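Local coordinates for protein rRNA adenine N-6-methyltransferase (PDB 6NVM) that dimethylates N6 of a single adenine of 23S rRNA with S-adenosyl-L-methionine as methyl donor, which lowers ribosome affinity for macrolide, lincosamide and streptogramin B antibiotics, at residues A[159-164]-A[217-222]; A[189-194]-A[222-227]; A[58-63]-A[85-90]; A[52-57]-A[79-84]. All coordinates share one frame; numbering follows the deposited sequence. Where two conformers were deposited one is given.

Interaction 1: residues A[159-164]-A[217-222]; sequences IETATM and RLRRRA
Residues 159-164 and 217-220 run antiparallel as neighbouring strands, their axes 4.6 Å apart at 175°, in the seven-stranded mixed sheet of the class I methyltransferase fold, where 213-220 is the strand that runs against its neighbours on both sides. Ala162 and Leu218 form the hydrogen-bonded pair: Ala162 N donates to Leu218 O (2.9 Å) and Leu218 N to Ala162 O (2.8 Å). Thr161 with Arg219 and Thr163 with Arg217 are the flanking non-hydrogen-bonded pairs. One more backbone bond, from Arg220 N to Glu160 O, extends the ladder.

On the side covered by helix 146-155, Ala162 CB lies 4.2 Å from Leu218 CB, and in one of its two conformers Met164 places CE 4.0 Å from Leu218 CG. On the other face Arg217 lies alongside Thr163, its CG 4.0 Å from Thr163 OG1, before its guanidinium reaches Glu195 and the carbonyl of Thr65; Arg219 is held by Glu67 and Glu193. At the strand end Arg220 sends CG anti to its backbone N (chi1 -167°), which directs the side chain toward strand 159-164, and the chain bends at chi3. Its NE donates in the guanidinium plane to Ile159 O, 2.8 Å away and nearly in line with the carbonyl bond.

Interaction 2: residues A[189-194]-A[222-227]; sequences WPLFEW and AEPLLE
Leu225 turns its side chain onto the backbone of Trp189 and Pro190. Its CB is 3.9 Å from Pro190 CA and also faces the proline ring at CB. With CG anti to the carbonyl carbon (chi1 -52°), the branch point remains over the same residue, 3.7 Å from Pro190 O. Beyond it CD1 reaches Trp189, lying 4.1 Å from the carbonyl O and 4.3 Å from CD1 of the indole, which it approaches obliquely. One backbone hydrogen bond joins the two segments: Leu225 N donates to Pro190 O at 2.8 Å, with an N-H...O angle of 165°.

The contact lies at the edge of the methyltransferase sheet, where the turn into the outermost strand 192-200 meets the linker from strand 213-220 to helix 228-243. Backbone bonding between Leu191 and Arg221 lies next to it, and Arg221 also makes a cation-pi contact with Trp189. Past the hydrogen bond, Leu191 crosses Pro224 and sets CD2 3.6 Å from Pro224 CB. On the other flank Pro190 CG meets Leu226 CD1 at 4.3 Å, and both residues pack against Leu231 and Tyr234 of helix 228-243.

Interaction 3: residues A[58-63]-A[85-90]; sequences TIARIA and TRELAD
Ile59 is the first residue of 58-63 to meet the neighbouring helix. Its CG2, held anti to the backbone N (chi1 -70° for CG1), comes to 3.8 Å from Glu87 OE2, and the two side chains cross at about a right angle. The rest of Ile59 packs on Leu53, Leu83 and Leu84. One residue on, Ala60 offers a small surface to the same carboxylate: Glu87 OE1 lies 3.3 Å from Ala60 CA and 3.6 Å from Ala60 CB. Glu87 is extended beyond CG, which sets its carboxylate against Ile59 and Ala60; the grip is by van der Waals contact, with no hydrogen bond passing between the segments.

A turn later Ala63 points toward the second helix, and here the backbones come closest, with Ala63 CA 5.6 Å from Leu88 CA. Its methyl is wedged between two side chains, CB being 4.1 Å from Glu87 CB and equally far from Leu88 CD2. Leu88 also touches Leu68 and Val95, so it joins the helix pair to the sheet.

The axes lie 9.3 Å apart and cross at -37°, with Ala60 and Ala63 contributing small side chains. Helix 56-65 leads into strand 73-77, and helix 83-89 is the crossover of the beta-alpha-beta unit 73-77/83-89/94-98, as in the Rossmann-like fold of class I methyltransferases.

Interaction 4: residues A[52-57]-A[79-84]; sequences FLRDRK and PGEGLL
Phe52 presents a ring edge to Gly80: its CD2 and CE2 each lie 3.7 Å from Gly80 CA, which sits near the ring plane. Next along the turn, Glu81 crosses Phe52 at about a right angle, with OE2 4.2 Å from Phe52 CD2. Arg54 reaches the aliphatic part of the same glutamate. Bent at chi2 and chi3 (-73° and -64°), it folds back so that the edge of its guanidinium meets Glu81 CG, 3.6 Å from NH1. The guanidinium and carboxylate planes stand 85° apart, and OE2, 4.5 Å from Arg54 NH1, lies well out of the guanidinium plane. The attraction is therefore one of charge alone, whereas Glu81 OE1 has its salt bridge with Lys111. Farther on, Arg56 NH1 rests against Leu83, 3.8 Å from CD2, and the side chains cross at about a right angle.

These groups are set by the backbones behind them. Pro79 to Gly82 form a type II' beta turn closed by Gly82 N to Pro79 O (3.1 Å). Gly80 and Gly82 both have positive phi, and Gly82 is the N-cap residue of the helix that begins with Leu83. Asp55 occupies the equivalent position before helix 56-65; its side chain caps the backbone N of Thr58, and OD2 also hydrogen-bonds Thr58 OG1. In class I methyltransferases the glycine-rich turn, here after strand 73-77, lies against S-adenosyl-L-methionine, which Gly78, Glu99 and Leu53 are predicted to bind. Across from the turn, 52-53 pairs with strand 205-206 and leads into helix 56-65, so the contact sits where the starts of helices 56-65 and 83-89 meet.

In the fold
From the N terminus, residues 52-57 lead into helix 56-65, which holds 58-63, and the chain returns through strand 73-77 to pair them with 79-84 and 85-90. Interactions 4 and 3 therefore cross, and their centres lie 8 Å apart, joined where Ile62 packs on Leu53. Both close before interaction 1 opens at 159-164. Interactions 1 and 2 also cross: 189-194 falls inside the loop closed by 159-164 and 217-222, and 222-227 follows, sharing Ala222. Interaction 1 knits the sheet interior, and interaction 2 ties its edge to the C-terminal helices. Thr163 on Ile62 links interactions 1 and 3, while interactions 2 and 4 lie on opposite sides of the chain's centre.

Interaction 1: residues A[159-164]-A[217-222]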
loop_
_atom_site.group_PDB
_atom_site.type_symbol
_atom_site.label_atom_id
_atom_site.label_comp_id
_atom_site.label_asym_id
_atom_site.label_seq_id
_atom_site.Cartn_x
_atom_site.Cartn_y
_atom_site.Cartn_z
ATOM N N ILE A 159 -1.916 0.845 -12.008
ATOM C CA ILE A 159 -1.867 1.833 -10.939
ATOM C C ILE A 159 -0.470 2.435 -10.876
ATOM O O ILE A 159 0.536 1.758 -11.137
ATOM C CB ILE A 159 -2.270 1.209 -9.593
ATOM C CG1 ILE A 159 -2.554 2.298 -8.560
ATOM C CG2 ILE A 159 -1.178 0.277 -9.061
ATOM C CD1 ILE A 159 -3.276 1.797 -7.319
ATOM N N GLU A 160 -0.407 3.728 -10.552
ATOM C CA GLU A 160 0.857 4.400 -10.271
ATOM C C GLU A 160 1.099 4.508 -8.775
ATOM O O GLU A 160 2.100 3.995 -8.268
ATOM C CB GLU A 160 0.890 5.801 -10.900
ATOM C CG GLU A 160 1.034 5.798 -12.394
ATOM C CD GLU A 160 1.490 7.142 -12.940
ATOM O OE1 GLU A 160 1.578 8.115 -12.159
ATOM O OE2 GLU A 160 1.769 7.220 -14.151
ATOM N N THR A 161 0.196 5.181 -8.059
ATOM C CA THR A 161 0.310 5.350 -6.622
ATOM C C THR A 161 -1.028 5.071 -5.962
ATOM O O THR A 161 -2.093 5.232 -6.569
ATOM C CB THR A 161 0.754 6.766 -6.239
ATOM O OG1 THR A 161 -0.289 7.691 -6.568
ATOM C CG2 THR A 161 2.025 7.133 -6.966
ATOM N N ALA A 162 -0.955 4.646 -4.703
ATOM C CA ALA A 162 -2.127 4.473 -3.859
ATOM C C ALA A 162 -1.826 5.168 -2.543
ATOM O O ALA A 162 -0.854 4.821 -1.865
ATOM C CB ALA A 162 -2.456 2.996 -3.632
ATOM N N THR A 163 -2.638 6.161 -2.202
ATOM C CA THR A 163 -2.469 6.946 -0.989
ATOM C C THR A 163 -3.661 6.650 -0.094
ATOM O O THR A 163 -4.810 6.840 -0.508
ATOM C CB THR A 163 -2.374 8.436 -1.318
ATOM O OG1 THR A 163 -1.266 8.651 -2.200
ATOM C CG2 THR A 163 -2.171 9.267 -0.059
ATOM N N MET A 164 -3.392 6.199 1.127
ATOM C CA MET A 164 -4.438 5.674 1.989
ATOM C C MET A 164 -4.279 6.206 3.401
ATOM O O MET A 164 -3.162 6.294 3.921
ATOM C CB MET A 164 -4.409 4.141 2.019
ATOM C CG MET A 164 -4.854 3.502 0.725
ATOM S SD MET A 164 -4.454 1.746 0.665
ATOM C CE MET A 164 -2.685 1.808 0.400
ATOM N N ARG A 217 1.545 5.217 1.575
ATOM C CA ARG A 217 1.514 5.273 0.122
ATOM C C ARG A 217 2.216 4.061 -0.468
ATOM O O ARG A 217 3.279 3.658 0.007
ATOM C CB ARG A 217 2.174 6.564 -0.385
ATOM C CG ARG A 217 2.236 6.699 -1.903
ATOM C CD ARG A 217 2.748 8.086 -2.302
ATOM N NE ARG A 217 4.033 8.381 -1.670
ATOM C CZ ARG A 217 4.599 9.582 -1.638
ATOM N NH1 ARG A 217 4.002 10.621 -2.204
ATOM N NH2 ARG A 217 5.768 9.745 -1.036
ATOM N N LEU A 218 1.594 3.474 -1.484
ATOM C CA LEU A 218 2.234 2.505 -2.364
ATOM C C LEU A 218 2.586 3.191 -3.676
ATOM O O LEU A 218 1.791 3.967 -4.208
ATOM C CB LEU A 218 1.315 1.314 -2.657
ATOM C CG LEU A 218 0.659 0.592 -1.488
ATOM C CD1 LEU A 218 -0.142 -0.600 -2.002
ATOM C CD2 LEU A 218 1.701 0.150 -0.494
ATOM N N ARG A 219 3.777 2.911 -4.196
ATOM C CA ARG A 219 4.171 3.363 -5.526
ATOM C C ARG A 219 4.561 2.137 -6.334
ATOM O O ARG A 219 5.460 1.392 -5.932
ATOM C CB ARG A 219 5.336 4.358 -5.477
ATOM C CG ARG A 219 5.154 5.491 -4.469
ATOM C CD ARG A 219 6.300 6.504 -4.522
ATOM N NE ARG A 219 6.241 7.294 -5.747
ATOM C CZ ARG A 219 6.922 7.032 -6.857
ATOM N NH1 ARG A 219 7.756 6.001 -6.915
ATOM N NH2 ARG A 219 6.767 7.811 -7.918
ATOM N N ARG A 220 3.889 1.927 -7.465
ATOM C CA ARG A 220 4.292 0.868 -8.379
ATOM C C ARG A 220 5.553 1.303 -9.116
ATOM O O ARG A 220 5.555 2.339 -9.790
ATOM C CB ARG A 220 3.172 0.553 -9.367
ATOM C CG ARG A 220 3.405 -0.743 -10.140
ATOM C CD ARG A 220 2.241 -1.073 -11.042
ATOM N NE ARG A 220 2.204 -0.184 -12.198
ATOM C CZ ARG A 220 3.002 -0.297 -13.256
ATOM N NH1 ARG A 220 3.913 -1.261 -13.311
ATOM N NH2 ARG A 220 2.888 0.560 -14.263
ATOM N N ARG A 221 6.624 0.522 -8.981
ATOM C CA ARG A 221 7.904 0.893 -9.571
ATOM C C ARG A 221 7.807 0.909 -11.089
ATOM O O ARG A 221 7.258 -0.012 -11.701
ATOM C CB ARG A 221 9.002 -0.084 -9.141
ATOM C CG ARG A 221 9.175 -0.235 -7.637
ATOM C CD ARG A 221 10.273 -1.252 -7.314
ATOM N NE ARG A 221 10.364 -1.526 -5.882
ATOM C CZ ARG A 221 11.066 -0.804 -5.015
ATOM N NH1 ARG A 221 11.752 0.261 -5.419
ATOM N NH2 ARG A 221 11.074 -1.145 -3.734
ATOM N N ALA A 222 8.371 1.953 -11.698
ATOM C CA ALA A 222 8.404 2.027 -13.155
ATOM C C ALA A 222 9.155 0.839 -13.742
ATOM O O ALA A 222 8.715 0.252 -14.737
ATOM C CB ALA A 222 9.039 3.345 -13.601
#

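Interaction 2: residues A[189-194]-A[222-227]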
loop_
_atom_site.group_PDB
_atom_site.type_symbol
_atom_site.label_atom_id
_atom_site.label_comp_id
_atom_site.label_asym_id
_atom_site.label_seq_id
_atom_site.Cartn_x
_atom_site.Cartn_y
_atom_site.Cartn_z
ATOM N N TRP A 189 7.788 -6.122 -2.624
ATOM C CA TRP A 189 8.817 -5.089 -2.701
ATOM C C TRP A 189 9.480 -4.989 -4.067
ATOM O O TRP A 189 9.828 -3.867 -4.472
ATOM C CB TRP A 189 9.872 -5.357 -1.619
ATOM C CG TRP A 189 10.784 -4.206 -1.367
ATOM C CD1 TRP A 189 12.057 -4.043 -1.836
ATOM C CD2 TRP A 189 10.495 -3.046 -0.582
ATOM N NE1 TRP A 189 12.576 -2.851 -1.389
ATOM C CE2 TRP A 189 11.637 -2.222 -0.616
ATOM C CE3 TRP A 189 9.383 -2.627 0.151
ATOM C CZ2 TRP A 189 11.698 -1.004 0.059
ATOM C CZ3 TRP A 189 9.444 -1.415 0.817
ATOM C CH2 TRP A 189 10.594 -0.620 0.769
ATOM N N PRO A 190 9.714 -6.078 -4.806
ATOM C CA PRO A 190 10.285 -5.923 -6.152
ATOM C C PRO A 190 9.378 -5.172 -7.106
ATOM O O PRO A 190 9.872 -4.655 -8.113
ATOM C CB PRO A 190 10.511 -7.368 -6.608
ATOM C CG PRO A 190 10.622 -8.147 -5.351
ATOM C CD PRO A 190 9.662 -7.492 -4.403
ATOM N N LEU A 191 8.078 -5.075 -6.817
ATOM C CA LEU A 191 7.133 -4.371 -7.677
ATOM C C LEU A 191 6.650 -3.052 -7.101
ATOM O O LEU A 191 6.328 -2.146 -7.872
ATOM C CB LEU A 191 5.904 -5.243 -7.961
ATOM C CG LEU A 191 6.122 -6.608 -8.616
ATOM C CD1 LEU A 191 4.778 -7.290 -8.883
ATOM C CD2 LEU A 191 6.914 -6.467 -9.894
ATOM N N PHE A 192 6.607 -2.918 -5.772
ATOM C CA PHE A 192 6.027 -1.759 -5.105
ATOM C C PHE A 192 6.941 -1.219 -4.018
ATOM O O PHE A 192 7.526 -1.984 -3.247
ATOM C CB PHE A 192 4.688 -2.111 -4.457
ATOM C CG PHE A 192 3.543 -2.129 -5.413
ATOM C CD1 PHE A 192 3.233 -3.275 -6.125
ATOM C CD2 PHE A 192 2.767 -0.995 -5.595
ATOM C CE1 PHE A 192 2.182 -3.287 -7.007
ATOM C CE2 PHE A 192 1.707 -1.009 -6.470
ATOM C CZ PHE A 192 1.419 -2.154 -7.178
ATOM N N GLU A 193 7.038 0.103 -3.949
ATOM C CA GLU A 193 7.550 0.786 -2.768
ATOM C C GLU A 193 6.401 0.988 -1.782
ATOM O O GLU A 193 5.265 1.265 -2.182
ATOM C CB GLU A 193 8.177 2.133 -3.146
ATOM C CG GLU A 193 9.227 2.057 -4.256
ATOM C CD GLU A 193 9.667 3.430 -4.762
ATOM O OE1 GLU A 193 9.042 4.442 -4.395
ATOM O OE2 GLU A 193 10.648 3.493 -5.534
ATOM N N TRP A 194 6.688 0.797 -0.496
ATOM C CA TRP A 194 5.733 1.022 0.585
ATOM C C TRP A 194 6.317 2.109 1.474
ATOM O O TRP A 194 7.418 1.945 2.009
ATOM C CB TRP A 194 5.483 -0.249 1.405
ATOM C CG TRP A 194 4.916 -1.434 0.651
ATOM C CD1 TRP A 194 5.507 -2.120 -0.371
ATOM C CD2 TRP A 194 3.667 -2.091 0.901
ATOM N NE1 TRP A 194 4.694 -3.153 -0.785
ATOM C CE2 TRP A 194 3.560 -3.155 -0.018
ATOM C CE3 TRP A 194 2.623 -1.876 1.809
ATOM C CZ2 TRP A 194 2.452 -4.000 -0.056
ATOM C CZ3 TRP A 194 1.520 -2.709 1.765
ATOM C CH2 TRP A 194 1.443 -3.760 0.840
ATOM N N ALA A 222 8.371 1.953 -11.698
ATOM C CA ALA A 222 8.404 2.027 -13.155
ATOM C C ALA A 222 9.155 0.839 -13.742
ATOM O O ALA A 222 8.715 0.252 -14.737
ATOM C CB ALA A 222 9.039 3.345 -13.601
ATOM N N GLU A 223 10.286 0.466 -13.143
ATOM C CA GLU A 223 10.995 -0.755 -13.520
ATOM C C GLU A 223 10.979 -1.726 -12.345
ATOM O O GLU A 223 11.503 -1.391 -11.266
ATOM C CB GLU A 223 12.437 -0.457 -13.962
ATOM C CG GLU A 223 13.370 0.118 -12.891
ATOM C CD GLU A 223 14.840 0.059 -13.299
ATOM O OE1 GLU A 223 15.202 0.636 -14.351
ATOM O OE2 GLU A 223 15.631 -0.581 -12.568
ATOM N N PRO A 224 10.380 -2.909 -12.474
ATOM C CA PRO A 224 10.433 -3.879 -11.375
ATOM C C PRO A 224 11.860 -4.308 -11.075
ATOM O O PRO A 224 12.700 -4.404 -11.972
ATOM C CB PRO A 224 9.601 -5.051 -11.901
ATOM C CG PRO A 224 8.687 -4.442 -12.904
ATOM C CD PRO A 224 9.492 -3.367 -13.556
ATOM N N LEU A 225 12.126 -4.579 -9.790
ATOM C CA LEU A 225 13.462 -5.002 -9.380
ATOM C C LEU A 225 13.759 -6.440 -9.784
ATOM O O LEU A 225 14.932 -6.820 -9.863
ATOM C CB LEU A 225 13.633 -4.855 -7.866
ATOM C CG LEU A 225 13.286 -3.511 -7.221
ATOM C CD1 LEU A 225 13.714 -3.507 -5.765
ATOM C CD2 LEU A 225 13.919 -2.359 -7.973
ATOM N N LEU A 226 12.726 -7.243 -10.012
ATOM C CA LEU A 226 12.859 -8.586 -10.553
ATOM C C LEU A 226 11.665 -8.850 -11.452
ATOM O O LEU A 226 10.597 -8.258 -11.283
ATOM C CB LEU A 226 12.918 -9.654 -9.454
ATOM C CG LEU A 226 14.033 -9.557 -8.419
ATOM C CD1 LEU A 226 13.735 -10.480 -7.238
ATOM C CD2 LEU A 226 15.370 -9.909 -9.046
ATOM N N GLU A 227 11.845 -9.764 -12.403
ATOM C CA GLU A 227 10.784 -10.102 -13.340
ATOM C C GLU A 227 10.845 -11.585 -13.678
ATOM O O GLU A 227 11.851 -12.259 -13.448
ATOM C CB GLU A 227 10.891 -9.277 -14.629
ATOM C CG GLU A 227 12.176 -9.532 -15.413
ATOM C CD GLU A 227 12.225 -8.777 -16.728
ATOM O OE1 GLU A 227 11.179 -8.235 -17.146
ATOM O OE2 GLU A 227 13.313 -8.730 -17.343
#

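Interaction 3: residues A[58-63]-A[85-90]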
loop_
_atom_site.group_PDB
_atom_site.type_symbol
_atom_site.label_atom_id
_atom_site.label_comp_id
_atom_site.label_asym_id
_atom_site.label_seq_id
_atom_site.Cartn_x
_atom_site.Cartn_y
_atom_site.Cartn_z
ATOM N N THR A 58 -4.235 18.230 7.018
ATOM C CA THR A 58 -4.015 16.828 6.683
ATOM C C THR A 58 -4.617 16.492 5.327
ATOM O O THR A 58 -4.005 15.773 4.528
ATOM C CB THR A 58 -4.608 15.942 7.772
ATOM O OG1 THR A 58 -4.079 16.351 9.039
ATOM C CG2 THR A 58 -4.267 14.479 7.522
ATOM N N ILE A 59 -5.814 17.007 5.049
ATOM C CA ILE A 59 -6.445 16.764 3.755
ATOM C C ILE A 59 -5.542 17.248 2.624
ATOM O O ILE A 59 -5.339 16.545 1.625
ATOM C CB ILE A 59 -7.838 17.426 3.729
ATOM C CG1 ILE A 59 -8.771 16.651 4.669
ATOM C CG2 ILE A 59 -8.412 17.472 2.309
ATOM C CD1 ILE A 59 -10.145 17.267 4.853
ATOM N N ALA A 60 -4.971 18.444 2.768
ATOM C CA ALA A 60 -4.058 18.955 1.746
ATOM C C ALA A 60 -2.822 18.074 1.628
ATOM O O ALA A 60 -2.309 17.848 0.525
ATOM C CB ALA A 60 -3.660 20.396 2.071
ATOM N N ARG A 61 -2.335 17.558 2.759
ATOM C CA ARG A 61 -1.180 16.667 2.746
ATOM C C ARG A 61 -1.471 15.399 1.953
ATOM O O ARG A 61 -0.623 14.927 1.184
ATOM C CB ARG A 61 -0.792 16.331 4.188
ATOM C CG ARG A 61 0.439 15.467 4.339
ATOM C CD ARG A 61 1.688 16.248 4.007
ATOM N NE ARG A 61 2.894 15.499 4.342
ATOM C CZ ARG A 61 4.122 15.874 4.006
ATOM N NH1 ARG A 61 4.314 16.991 3.314
ATOM N NH2 ARG A 61 5.160 15.127 4.356
ATOM N N ILE A 62 -2.669 14.837 2.119
ATOM C CA ILE A 62 -3.055 13.658 1.353
ATOM C C ILE A 62 -3.023 13.961 -0.139
ATOM O O ILE A 62 -2.468 13.194 -0.938
ATOM C CB ILE A 62 -4.445 13.168 1.799
ATOM C CG1 ILE A 62 -4.408 12.756 3.273
ATOM C CG2 ILE A 62 -4.913 12.014 0.919
ATOM C CD1 ILE A 62 -5.775 12.592 3.901
ATOM N N ALA A 63 -3.634 15.077 -0.543
ATOM C CA ALA A 63 -3.714 15.398 -1.963
ATOM C C ALA A 63 -2.325 15.579 -2.567
ATOM O O ALA A 63 -2.059 15.114 -3.682
ATOM C CB ALA A 63 -4.563 16.652 -2.167
ATOM N N THR A 85 -12.050 15.255 -1.958
ATOM C CA THR A 85 -12.378 15.066 -3.368
ATOM C C THR A 85 -12.150 16.348 -4.164
ATOM O O THR A 85 -11.647 16.308 -5.293
ATOM C CB THR A 85 -13.832 14.609 -3.509
ATOM O OG1 THR A 85 -14.125 13.613 -2.520
ATOM C CG2 THR A 85 -14.076 14.041 -4.896
ATOM N N ARG A 86 -12.522 17.492 -3.590
ATOM C CA ARG A 86 -12.307 18.774 -4.263
ATOM C C ARG A 86 -10.824 19.034 -4.497
ATOM O O ARG A 86 -10.421 19.502 -5.572
ATOM C CB ARG A 86 -12.900 19.908 -3.429
ATOM C CG ARG A 86 -14.402 19.817 -3.173
ATOM C CD ARG A 86 -14.834 20.841 -2.120
ATOM N NE ARG A 86 -16.168 20.569 -1.582
ATOM C CZ ARG A 86 -17.288 21.166 -1.971
ATOM N NH1 ARG A 86 -17.273 22.104 -2.911
ATOM N NH2 ARG A 86 -18.439 20.832 -1.400
ATOM N N GLU A 87 -9.994 18.738 -3.498
ATOM C CA GLU A 87 -8.570 19.015 -3.630
ATOM C C GLU A 87 -7.894 18.053 -4.597
ATOM O O GLU A 87 -6.952 18.445 -5.297
ATOM C CB GLU A 87 -7.923 18.993 -2.248
ATOM C CG GLU A 87 -8.564 20.059 -1.359
ATOM C CD GLU A 87 -7.779 20.385 -0.113
ATOM O OE1 GLU A 87 -6.571 20.060 -0.057
ATOM O OE2 GLU A 87 -8.385 20.978 0.811
ATOM N N LEU A 88 -8.374 16.810 -4.680
ATOM C CA LEU A 88 -7.887 15.900 -5.708
ATOM C C LEU A 88 -8.279 16.379 -7.099
ATOM O O LEU A 88 -7.471 16.315 -8.035
ATOM C CB LEU A 88 -8.441 14.498 -5.475
ATOM C CG LEU A 88 -8.144 13.852 -4.129
ATOM C CD1 LEU A 88 -8.925 12.551 -4.001
ATOM C CD2 LEU A 88 -6.656 13.618 -3.973
ATOM N N ALA A 89 -9.521 16.842 -7.256
ATOM C CA ALA A 89 -10.007 17.288 -8.559
ATOM C C ALA A 89 -9.297 18.544 -9.051
ATOM O O ALA A 89 -9.240 18.771 -10.263
ATOM C CB ALA A 89 -11.512 17.536 -8.502
ATOM N N ASP A 90 -8.743 19.351 -8.141
ATOM C CA ASP A 90 -7.952 20.512 -8.532
ATOM C C ASP A 90 -6.642 20.134 -9.210
ATOM O O ASP A 90 -6.069 20.958 -9.933
ATOM C CB ASP A 90 -7.619 21.368 -7.309
ATOM C CG ASP A 90 -8.784 22.210 -6.836
ATOM O OD1 ASP A 90 -9.755 22.378 -7.599
ATOM O OD2 ASP A 90 -8.708 22.721 -5.695
#

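Interaction 4: residues A[52-57]-A[79-84]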
loop_
_atom_site.group_PDB
_atom_site.type_symbol
_atom_site.label_atom_id
_atom_site.label_comp_id
_atom_site.label_asym_id
_atom_site.label_seq_id
_atom_site.Cartn_x
_atom_site.Cartn_y
_atom_site.Cartn_z
ATOM N N PHE A 52 -14.565 10.661 9.878
ATOM C CA PHE A 52 -14.438 11.645 8.811
ATOM C C PHE A 52 -13.329 12.623 9.168
ATOM O O PHE A 52 -13.428 13.339 10.167
ATOM C CB PHE A 52 -15.760 12.384 8.592
ATOM C CG PHE A 52 -16.902 11.480 8.235
ATOM C CD1 PHE A 52 -17.537 10.724 9.210
ATOM C CD2 PHE A 52 -17.340 11.382 6.926
ATOM C CE1 PHE A 52 -18.586 9.884 8.883
ATOM C CE2 PHE A 52 -18.392 10.544 6.592
ATOM C CZ PHE A 52 -19.014 9.795 7.573
ATOM N N LEU A 53 -12.280 12.650 8.351
ATOM C CA LEU A 53 -11.177 13.579 8.564
ATOM C C LEU A 53 -11.623 14.997 8.223
ATOM O O LEU A 53 -12.080 15.258 7.106
ATOM C CB LEU A 53 -9.978 13.166 7.711
ATOM C CG LEU A 53 -8.723 14.037 7.817
ATOM C CD1 LEU A 53 -8.132 13.989 9.222
ATOM C CD2 LEU A 53 -7.688 13.606 6.788
ATOM N N ARG A 54 -11.484 15.917 9.182
ATOM C CA ARG A 54 -11.888 17.304 8.991
ATOM C C ARG A 54 -10.723 18.282 8.938
ATOM O O ARG A 54 -10.916 19.417 8.496
ATOM C CB ARG A 54 -12.837 17.737 10.119
ATOM C CG ARG A 54 -14.106 16.898 10.225
ATOM C CD ARG A 54 -15.073 17.196 9.092
ATOM N NE ARG A 54 -15.548 18.576 9.146
ATOM C CZ ARG A 54 -16.379 19.124 8.265
ATOM N NH1 ARG A 54 -16.842 18.422 7.240
ATOM N NH2 ARG A 54 -16.745 20.386 8.406
ATOM N N ASP A 55 -9.531 17.876 9.371
ATOM C CA ASP A 55 -8.391 18.780 9.447
ATOM C C ASP A 55 -7.944 19.168 8.042
ATOM O O ASP A 55 -7.565 18.307 7.241
ATOM C CB ASP A 55 -7.253 18.108 10.215
ATOM C CG ASP A 55 -6.044 19.007 10.388
ATOM O OD1 ASP A 55 -6.136 20.007 11.132
ATOM O OD2 ASP A 55 -4.992 18.701 9.787
ATOM N N ARG A 56 -7.990 20.467 7.744
ATOM C CA ARG A 56 -7.695 20.913 6.386
ATOM C C ARG A 56 -6.236 20.670 6.029
ATOM O O ARG A 56 -5.919 20.345 4.877
ATOM C CB ARG A 56 -8.050 22.394 6.234
ATOM C CG ARG A 56 -9.553 22.687 6.343
ATOM C CD ARG A 56 -9.864 24.173 6.164
ATOM N NE ARG A 56 -9.286 24.692 4.927
ATOM C CZ ARG A 56 -9.844 24.576 3.724
ATOM N NH1 ARG A 56 -11.018 23.965 3.572
ATOM N NH2 ARG A 56 -9.222 25.073 2.664
ATOM N N LYS A 57 -5.330 20.813 6.999
ATOM C CA LYS A 57 -3.910 20.628 6.715
ATOM C C LYS A 57 -3.611 19.184 6.335
ATOM O O LYS A 57 -2.813 18.925 5.426
ATOM C CB LYS A 57 -3.079 21.050 7.927
ATOM C CG LYS A 57 -1.576 20.859 7.759
ATOM C CD LYS A 57 -0.826 21.242 9.029
ATOM C CE LYS A 57 0.671 21.010 8.889
ATOM N NZ LYS A 57 1.409 21.349 10.139
ATOM N N PRO A 79 -15.120 8.604 0.355
ATOM C CA PRO A 79 -15.027 10.059 0.140
ATOM C C PRO A 79 -15.581 10.897 1.279
ATOM O O PRO A 79 -15.166 12.056 1.425
ATOM C CB PRO A 79 -15.829 10.278 -1.148
ATOM C CG PRO A 79 -16.778 9.122 -1.215
ATOM C CD PRO A 79 -16.032 7.960 -0.609
ATOM N N GLY A 80 -16.506 10.364 2.075
ATOM C CA GLY A 80 -17.011 11.119 3.208
ATOM C C GLY A 80 -17.624 12.432 2.757
ATOM O O GLY A 80 -18.494 12.467 1.879
ATOM N N GLU A 81 -17.158 13.533 3.355
ATOM C CA GLU A 81 -17.744 14.847 3.110
ATOM C C GLU A 81 -17.349 15.436 1.762
ATOM O O GLU A 81 -18.001 16.378 1.297
ATOM C CB GLU A 81 -17.336 15.822 4.221
ATOM C CG GLU A 81 -17.695 15.360 5.628
ATOM C CD GLU A 81 -19.188 15.355 5.884
ATOM O OE1 GLU A 81 -19.948 15.820 5.009
ATOM O OE2 GLU A 81 -19.603 14.885 6.964
ATOM N N GLY A 82 -16.292 14.929 1.138
ATOM C CA GLY A 82 -15.912 15.365 -0.186
ATOM C C GLY A 82 -14.966 16.548 -0.258
ATOM O O GLY A 82 -14.686 17.017 -1.365
ATOM N N LEU A 83 -14.462 17.053 0.870
ATOM C CA LEU A 83 -13.468 18.120 0.798
ATOM C C LEU A 83 -12.185 17.616 0.149
ATOM O O LEU A 83 -11.618 18.275 -0.731
ATOM C CB LEU A 83 -13.182 18.689 2.187
ATOM C CG LEU A 83 -12.057 19.728 2.251
ATOM C CD1 LEU A 83 -12.293 20.907 1.301
ATOM C CD2 LEU A 83 -11.880 20.225 3.677
ATOM N N LEU A 84 -11.716 16.436 0.559
ATOM C CA LEU A 84 -10.566 15.844 -0.111
ATOM C C LEU A 84 -10.835 15.677 -1.601
ATOM O O LEU A 84 -9.952 15.920 -2.431
ATOM C CB LEU A 84 -10.217 14.501 0.532
ATOM C CG LEU A 84 -9.147 13.664 -0.173
ATOM C CD1 LEU A 84 -7.856 14.447 -0.311
ATOM C CD2 LEU A 84 -8.919 12.354 0.578
#